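Side-chain contact in transketolase (PDB 3L84), which belongs to the transketolase family of thiamine diphosphate-binding enzymes and is built as a two-chain assembly: residues 109-114 against 124-129. Numbering follows the deposited sequence.
Sequences VEIATG and VGFAMA
In the thiamine diphosphate-binding domain, the loop leading into helix 118-137 turns back on that helix, and the ring of Phe126 reaches across from the helix to meet Glu110 and Ile111. The ring arrives edge first, with CE2 and CZ leading, and Glu110 O and Ile111 CG2 lie at this edge, near the ring plane. Phe126 CE2 comes within 4.0 Å of Ile111 CG2, the branch set between the backbone N and the carbonyl carbon. CG1 of Ile111, anti to the backbone N (chi1 -169°), carries CD1 to one side of the ring plane, 4.2 Å from Phe126 CZ. On the other side of the plane stands the CB methylene of Glu110, while Glu110 O approaches Phe126 CZ to 3.9 Å. That same carbonyl accepts a hydrogen bond from Arg403 NE, and OE2 of Glu110 forms a salt bridge with Arg58 NE. Ala400 and Arg403 of helix 391-404, together with Val62 of strand 60-63, also pack on Phe126. No hydrogen bond joins the two segments, so this buried junction of loop and helix rests on van der Waals contact, while the carbonyl O of Glu110 and its OE2 are taken up by Arg403 and Arg58.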
# COMPACT_ATOMS: atom_id res chain seq x y z
N VAL A 109 -22.00 -10.08 10.22
CA VAL A 109 -20.93 -9.17 9.88
C VAL A 109 -20.79 -9.14 8.36
O VAL A 109 -20.52 -10.16 7.71
CB VAL A 109 -19.62 -9.59 10.53
CG1 VAL A 109 -18.47 -8.77 9.95
CG2 VAL A 109 -19.69 -9.44 12.06
N GLU A 110 -20.97 -7.98 7.75
CA GLU A 110 -21.00 -7.91 6.30
C GLU A 110 -19.65 -8.11 5.66
O GLU A 110 -19.55 -8.69 4.57
CB GLU A 110 -21.61 -6.58 5.84
CG GLU A 110 -23.13 -6.45 6.13
CD GLU A 110 -24.01 -7.38 5.33
OE1 GLU A 110 -23.52 -7.97 4.34
OE2 GLU A 110 -25.19 -7.48 5.70
N ILE A 111 -18.63 -7.57 6.28
CA ILE A 111 -17.28 -7.57 5.72
C ILE A 111 -16.33 -7.35 6.86
O ILE A 111 -16.69 -6.70 7.84
CB ILE A 111 -17.18 -6.52 4.58
CG1 ILE A 111 -15.88 -6.66 3.78
CG2 ILE A 111 -17.28 -5.11 5.12
CD1 ILE A 111 -16.01 -6.18 2.34
N ALA A 112 -15.15 -7.95 6.81
CA ALA A 112 -14.16 -7.74 7.83
C ALA A 112 -13.62 -6.35 7.75
O ALA A 112 -13.31 -5.88 6.65
CB ALA A 112 -13.00 -8.77 7.68
N THR A 113 -13.54 -5.66 8.88
CA THR A 113 -12.99 -4.31 8.91
C THR A 113 -12.05 -4.17 10.08
O THR A 113 -12.04 -4.96 10.99
CB THR A 113 -14.08 -3.21 8.98
OG1 THR A 113 -14.81 -3.35 10.19
CG2 THR A 113 -15.03 -3.25 7.74
N GLY A 114 -11.31 -3.10 10.11
CA GLY A 114 -10.27 -2.93 11.12
C GLY A 114 -9.27 -1.92 10.62
O GLY A 114 -9.22 -0.81 11.12
N VAL A 124 -18.80 1.75 -0.44
CA VAL A 124 -18.96 2.21 -1.82
C VAL A 124 -19.07 1.02 -2.75
O VAL A 124 -19.90 1.01 -3.68
CB VAL A 124 -17.80 3.14 -2.22
CG1 VAL A 124 -17.78 3.38 -3.75
CG2 VAL A 124 -17.89 4.46 -1.45
N GLY A 125 -18.26 -0.02 -2.52
CA GLY A 125 -18.36 -1.20 -3.34
C GLY A 125 -19.70 -1.94 -3.23
O GLY A 125 -20.24 -2.39 -4.23
N PHE A 126 -20.23 -2.05 -2.02
CA PHE A 126 -21.58 -2.64 -1.88
C PHE A 126 -22.62 -1.82 -2.62
O PHE A 126 -23.53 -2.40 -3.17
CB PHE A 126 -21.96 -2.76 -0.39
CG PHE A 126 -21.33 -3.90 0.35
CD1 PHE A 126 -21.39 -5.18 -0.10
CD2 PHE A 126 -20.68 -3.65 1.55
CE1 PHE A 126 -20.80 -6.27 0.61
CE2 PHE A 126 -20.07 -4.71 2.25
CZ PHE A 126 -20.16 -6.01 1.79
N ALA A 127 -22.48 -0.50 -2.65
CA ALA A 127 -23.42 0.39 -3.33
C ALA A 127 -23.28 0.22 -4.87
O ALA A 127 -24.29 0.17 -5.58
CB ALA A 127 -23.22 1.81 -2.88
N MSE A 128 -22.04 0.09 -5.36
CA MSE A 128 -21.84 -0.17 -6.80
C MSE A 128 -22.38 -1.54 -7.17
O MSE A 128 -23.01 -1.73 -8.22
CB MSE A 128 -20.38 -0.10 -7.15
CG MSE A 128 -19.80 1.32 -7.08
SE MSE A 128 -17.98 1.55 -7.63
CE MSE A 128 -18.21 1.21 -9.53
N ALA A 129 -22.07 -2.54 -6.34
CA ALA A 129 -22.57 -3.91 -6.54
C ALA A 129 -24.09 -3.94 -6.58
O ALA A 129 -24.68 -4.55 -7.45
CB ALA A 129 -22.03 -4.86 -5.47